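Local coordinates for UDP-N-acetylenolpyruvoylglucosamine reductase (Listeria monocytogenes, PDB 3TX1), which catalyses the NADPH-dependent, FAD-mediated reduction of UDP-N-acetylenolpyruvoylglucosamine to UDP-N-acetylmuramate, a step in peptidoglycan biosynthesis, at residues A[296-299]-A[300-304]; A[281-284]-A[285-289]; A[257-261]-A[262-266]. One frame throughout, in Å; residues are numbered along the deposited sequence.

Contact 1: residues A[296-299]-A[300-304]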
# COMPACT_ATOMS: atom_id res chain seq x y z
N ILE A 296 17.09 -6.38 4.52
CA ILE A 296 16.57 -7.05 3.36
C ILE A 296 17.72 -7.66 2.56
O ILE A 296 17.68 -8.84 2.23
CB ILE A 296 15.77 -6.11 2.46
CG1 ILE A 296 14.45 -5.71 3.14
CG2 ILE A 296 15.50 -6.77 1.11
CD1 ILE A 296 13.60 -4.77 2.27
N ALA A 297 18.75 -6.90 2.29
CA ALA A 297 19.85 -7.44 1.48
C ALA A 297 20.60 -8.58 2.17
O ALA A 297 21.01 -9.57 1.53
CB ALA A 297 20.79 -6.34 1.06
N TYR A 298 20.76 -8.48 3.48
CA TYR A 298 21.48 -9.51 4.18
C TYR A 298 20.69 -10.84 4.19
O TYR A 298 21.27 -11.93 4.08
CB TYR A 298 21.82 -9.00 5.56
CG TYR A 298 22.58 -9.95 6.43
CD1 TYR A 298 23.99 -9.97 6.43
CD2 TYR A 298 21.89 -10.79 7.31
CE1 TYR A 298 24.69 -10.83 7.29
CE2 TYR A 298 22.57 -11.65 8.15
CZ TYR A 298 23.95 -11.67 8.13
OH TYR A 298 24.55 -12.56 8.98
N VAL A 299 19.37 -10.73 4.29
CA VAL A 299 18.52 -11.89 4.24
C VAL A 299 18.60 -12.50 2.85
O VAL A 299 18.90 -13.68 2.71
CB VAL A 299 17.07 -11.53 4.56
CG1 VAL A 299 16.12 -12.62 4.06
CG2 VAL A 299 16.88 -11.25 6.04
N GLN A 300 18.35 -11.69 1.83
CA GLN A 300 18.45 -12.14 0.46
C GLN A 300 19.77 -12.83 0.27
O GLN A 300 19.85 -13.92 -0.29
CB GLN A 300 18.42 -10.95 -0.47
CG GLN A 300 17.05 -10.34 -0.65
CD GLN A 300 17.03 -9.24 -1.69
OE1 GLN A 300 17.72 -8.23 -1.56
NE2 GLN A 300 16.18 -9.40 -2.70
N GLN A 301 20.83 -12.20 0.74
CA GLN A 301 22.15 -12.79 0.52
C GLN A 301 22.38 -14.09 1.27
O GLN A 301 22.98 -15.00 0.73
CB GLN A 301 23.26 -11.79 0.85
CG GLN A 301 24.62 -12.35 0.53
CD GLN A 301 24.74 -12.75 -0.93
OE1 GLN A 301 23.99 -12.26 -1.80
NE2 GLN A 301 25.69 -13.64 -1.21
N THR A 302 21.90 -14.19 2.51
CA THR A 302 22.12 -15.37 3.32
C THR A 302 21.29 -16.52 2.77
O THR A 302 21.70 -17.68 2.70
CB THR A 302 21.70 -15.06 4.74
OG1 THR A 302 22.44 -13.93 5.20
CG2 THR A 302 21.98 -16.19 5.66
N VAL A 303 20.08 -16.21 2.35
CA VAL A 303 19.25 -17.26 1.83
C VAL A 303 19.81 -17.86 0.58
O VAL A 303 19.74 -19.08 0.40
CB VAL A 303 17.80 -16.82 1.61
CG1 VAL A 303 17.04 -17.90 0.90
CG2 VAL A 303 17.20 -16.52 2.97
N ARG A 304 20.39 -17.05 -0.30
CA ARG A 304 20.85 -17.61 -1.55
C ARG A 304 22.14 -18.43 -1.31
O ARG A 304 22.52 -19.29 -2.11
CB ARG A 304 20.93 -16.56 -2.65
CG ARG A 304 22.30 -16.06 -3.01
CD ARG A 304 22.26 -15.09 -4.19
NE ARG A 304 22.19 -13.68 -3.78
CZ ARG A 304 21.07 -12.95 -3.67
NH1 ARG A 304 21.16 -11.68 -3.27
NH2 ARG A 304 19.89 -13.48 -3.98
O HOH W 1 22.33 -9.31 -1.52
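The carbonyl oxygen of Tyr298 is gripped twice by Thr302, one turn further along the same helix. Thr302 OG1 donates to Tyr298 O at 2.6 Å, and Thr302 N donates to the same oxygen at 2.8 Å. The two donors arrive from opposite faces of the carbonyl plane, each tilted about 30° from it, and so share the oxygen without competing for one position. The hydroxyl can bend back because OG1 stands beside its own backbone N (chi1 -57°), facing the preceding turn. From there it also lies over one face of the Tyr298 ring, displaced toward the rim, with Tyr298 CE2 at 3.7 Å from Thr302 OG1. The ring has another aromatic neighbour in His266, which stacks with it.

Round the helix, Gln300 runs alongside Ile296, Gln300 OE1 passing 3.8 Å from Ile296 CG2, while its NE2 is engaged by Leu311 O. On the buried side Val299 and Val303 point the same way, with Val299 CG1 at 4.2 Å from Val303 CG2; Ser261 and Leu263 border this apolar strip.

On the more polar side Arg304 turns back to Gln301. Arg304 NE donates to Gln301 OE1 at 3.0 Å, approaching from above the amide plane, and Gln300 O sits over the centre of the guanidinium face. Arg304 NH2 also forms a salt bridge with Glu310, and Gln301 NE2 bonds to Glu305, which probably limits the rotation of both flat groups. Beneath the side chains, straight backbone bonds such as Val303 N to Val299 O (2.8 Å) carry the repeat. Main-chain bonds four residues back are typical of an alpha helix, here helix 289-307 of the MurB C-terminal domain, and buried Ile296, Val299 and Val303 set against more exposed Ala297, Tyr298, Gln301 and Arg304 make it amphipathic.

Contact 2: residues A[281-284]-A[285-289]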
# COMPACT_ATOMS: atom_id res chain seq x y z
N ILE A 281 9.74 -7.85 8.40
CA ILE A 281 10.79 -7.12 9.08
C ILE A 281 10.09 -6.06 9.93
O ILE A 281 9.53 -5.10 9.40
CB ILE A 281 11.76 -6.52 8.07
CG1 ILE A 281 12.53 -7.65 7.43
CG2 ILE A 281 12.73 -5.56 8.75
CD1 ILE A 281 13.45 -7.20 6.33
N VAL A 282 10.10 -6.25 11.24
CA VAL A 282 9.45 -5.31 12.13
C VAL A 282 10.38 -4.18 12.61
O VAL A 282 11.59 -4.32 12.61
CB VAL A 282 8.89 -6.01 13.39
CG1 VAL A 282 7.89 -7.05 12.99
CG2 VAL A 282 10.02 -6.64 14.18
N ASN A 283 9.78 -3.12 13.11
CA ASN A 283 10.47 -1.93 13.55
C ASN A 283 10.41 -1.93 15.04
O ASN A 283 9.45 -1.42 15.63
CB ASN A 283 9.70 -0.72 13.03
CG ASN A 283 10.36 0.60 13.34
OD1 ASN A 283 11.34 0.68 14.11
ND2 ASN A 283 9.85 1.66 12.71
N ILE A 284 11.42 -2.49 15.68
CA ILE A 284 11.47 -2.54 17.12
C ILE A 284 11.78 -1.19 17.77
O ILE A 284 12.05 -1.15 18.97
CB ILE A 284 12.45 -3.61 17.63
CG1 ILE A 284 13.87 -3.29 17.21
CG2 ILE A 284 12.02 -4.97 17.13
CD1 ILE A 284 14.92 -4.16 17.87
N GLY A 285 11.79 -0.11 17.00
CA GLY A 285 11.95 1.25 17.55
C GLY A 285 13.04 2.06 16.90
O GLY A 285 14.23 1.76 17.03
N GLY A 286 12.66 3.09 16.17
CA GLY A 286 13.68 3.95 15.55
C GLY A 286 14.39 3.35 14.35
O GLY A 286 15.48 3.81 13.95
N ALA A 287 13.79 2.33 13.75
CA ALA A 287 14.37 1.80 12.53
C ALA A 287 14.45 2.89 11.43
O ALA A 287 13.69 3.89 11.44
CB ALA A 287 13.58 0.59 12.04
N THR A 288 15.39 2.73 10.50
CA THR A 288 15.49 3.65 9.38
C THR A 288 15.37 2.84 8.11
O THR A 288 15.57 1.60 8.14
CB THR A 288 16.86 4.30 9.37
OG1 THR A 288 17.85 3.28 9.21
CG2 THR A 288 17.07 4.97 10.68
N ALA A 289 15.08 3.51 7.00
CA ALA A 289 15.03 2.82 5.72
C ALA A 289 16.38 2.13 5.43
O ALA A 289 16.42 1.01 4.89
CB ALA A 289 14.66 3.80 4.62
O HOH W 2 11.38 4.43 12.96
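Asn283 and Ala287 meet at the compact centre of this turn, where the carboxamide oxygen of Asn283 collects two backbone N-H groups. Gly285 N and Ala287 N each donate to Asn283 OD1 at 3.0 Å, and they come from opposite faces of the amide plane. With CG swung anti to the backbone N (chi1 -176°), the amide reaches across the bend, and Ala287 CB lies against it. The other end of the amide is held too: ND2 donates to Thr49 O and to a water 3.2 Å from Asn283 ND2, and that water in turn donates to Ala287 O. Tyr292 of the following helix packs against both Asn283 and Ala287.

The outer side is quite different. Ile284, Gly285 and Gly286 are exposed, the side chain of Ile284 touching Gln272 of strand 271-273. Both glycines have positive phi, a region that favours glycine. The bond from Gly285 N to the Asn283 side chain makes an Asx turn, which the bond from Ala287 N extends. A buried amide that accepts on its oxygen and donates through its nitrogen thus supplies, from within, polar partners for an exposed loop with two glycines, and probably fixes the path from strand 281-283 toward helix 289-307.

Contact 3: residues A[257-261]-A[262-266]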
# COMPACT_ATOMS: atom_id res chain seq x y z
N LEU A 257 11.98 -20.37 4.59
CA LEU A 257 13.38 -20.26 4.14
C LEU A 257 14.16 -19.35 5.08
O LEU A 257 15.25 -19.67 5.58
CB LEU A 257 13.42 -19.64 2.76
CG LEU A 257 13.24 -20.47 1.50
CD1 LEU A 257 13.13 -19.51 0.34
CD2 LEU A 257 14.43 -21.39 1.30
N ILE A 258 13.59 -18.19 5.34
CA ILE A 258 14.25 -17.26 6.17
C ILE A 258 14.55 -17.93 7.51
O ILE A 258 15.69 -17.94 7.97
CB ILE A 258 13.41 -15.98 6.30
CG1 ILE A 258 13.27 -15.40 4.90
CG2 ILE A 258 14.07 -15.01 7.24
CD1 ILE A 258 12.55 -14.06 4.80
N GLN A 259 13.53 -18.56 8.08
CA GLN A 259 13.66 -19.17 9.39
C GLN A 259 14.69 -20.26 9.32
O GLN A 259 15.61 -20.30 10.13
CB GLN A 259 12.33 -19.70 9.81
CG GLN A 259 12.17 -19.89 11.29
CD GLN A 259 10.74 -20.25 11.62
OE1 GLN A 259 9.96 -20.62 10.74
NE2 GLN A 259 10.38 -20.15 12.89
N ASP A 260 14.61 -21.07 8.28
CA ASP A 260 15.59 -22.14 8.04
C ASP A 260 17.04 -21.65 7.86
O ASP A 260 17.97 -22.41 8.10
CB ASP A 260 15.17 -22.98 6.82
CG ASP A 260 13.92 -23.85 7.09
OD1 ASP A 260 13.42 -23.91 8.24
OD2 ASP A 260 13.44 -24.49 6.12
N SER A 261 17.24 -20.42 7.40
CA SER A 261 18.60 -19.90 7.22
C SER A 261 19.22 -19.31 8.48
O SER A 261 20.32 -18.77 8.44
CB SER A 261 18.64 -18.88 6.08
OG SER A 261 18.15 -19.49 4.90
N GLY A 262 18.50 -19.40 9.60
CA GLY A 262 18.96 -18.89 10.86
C GLY A 262 18.81 -17.40 10.98
O GLY A 262 19.45 -16.79 11.82
N LEU A 263 17.98 -16.79 10.16
CA LEU A 263 17.80 -15.34 10.21
C LEU A 263 16.70 -14.82 11.11
O LEU A 263 16.58 -13.63 11.27
CB LEU A 263 17.53 -14.77 8.83
CG LEU A 263 18.66 -14.92 7.81
CD1 LEU A 263 18.02 -14.86 6.42
CD2 LEU A 263 19.72 -13.87 8.05
N GLN A 264 15.88 -15.68 11.69
CA GLN A 264 14.79 -15.17 12.51
C GLN A 264 15.30 -14.57 13.82
O GLN A 264 16.02 -15.24 14.58
CB GLN A 264 13.76 -16.24 12.78
CG GLN A 264 12.50 -15.62 13.35
CD GLN A 264 11.30 -16.56 13.39
OE1 GLN A 264 11.45 -17.79 13.48
NE2 GLN A 264 10.11 -15.97 13.35
N GLY A 265 14.92 -13.30 14.06
CA GLY A 265 15.31 -12.56 15.24
C GLY A 265 16.47 -11.64 14.89
O GLY A 265 16.82 -10.76 15.65
N HIS A 266 17.06 -11.82 13.72
CA HIS A 266 18.18 -11.00 13.32
C HIS A 266 17.83 -9.55 13.40
O HIS A 266 16.72 -9.17 13.06
CB HIS A 266 18.66 -11.35 11.91
CG HIS A 266 20.14 -11.19 11.77
ND1 HIS A 266 21.02 -12.17 12.13
CD2 HIS A 266 20.91 -10.09 11.44
CE1 HIS A 266 22.27 -11.73 11.97
NE2 HIS A 266 22.21 -10.46 11.56
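Gly262, Gln264 and Leu263 are the residues most covered here, meeting Gln259 and Ile258 at the end of helix 254-260 as the chain leaves it. Gly262 makes the reversal: its phi of 78° takes the backbone out of helical geometry, a positive value that favours glycine. Its amide still looks back into the final turn, Gly262 N donating to Gln259 O at 3.1 Å from well above the carbonyl plane.

Leu263 follows with a longer, weak bond from Leu263 N to Ile258 O at 3.4 Å. Its side chain then crosses that of Ile258 at about a right angle, bringing Leu263 CB to 3.8 Å from Ile258 CG2, while Leu263 CD1 continues toward Ser261 CB at 4.1 Å. Tyr298 of helix 289-307 packs on Leu263, and Val303 and Phe307 touch Ser261. The Ser261 hydroxyl turns back into the helix, Ser261 OG donating to Leu257 O at 3.0 Å, an oxygen that also accepts from Ser261 N.

Gln264 lies on the other, more exposed side. With CG anti to the backbone N (chi1 -167°) and the chain extended beyond it, Gln264 runs side by side with Gln259, and the two amide planes stand 85° apart, nearly perpendicular. Gln264 OE1 comes to 2.7 Å from Gln259 NE2, whereas Gln264 NE2 donates to Ser274 O and so ties the loop to the residue just past strand 271-273. The type II turn from Leu263 to His266 then directs the chain into strand 267-268. A glycine of positive phi, two amides bonding back and apolar residues meeting across the end make this a Schellman motif, the classic C-terminal stop of an alpha helix.

In the fold
All three contacts belong to the C-terminal domain, following the chain in the order 3, 2, 1. Contacts 1 and 3, with centres 10 Å apart, pack directly: Tyr298 CE2 lies 3.6 Å from Leu263 CD2, and Val303 CG2 lies 3.7 Å from Ser261 OG. Contact 2 leads into the helix of contact 1 and also touches it, Ile281 CD1 being 3.7 Å from Ile296 CG1, whereas contacts 2 and 3 stay about 7 Å apart at their nearest atoms. Helix 289-307 therefore joins the other two. The Asn283 side chain lies about 10 Å from FAD, and that of Ile258 about 8 Å from that of Ser244, the predicted proton donor.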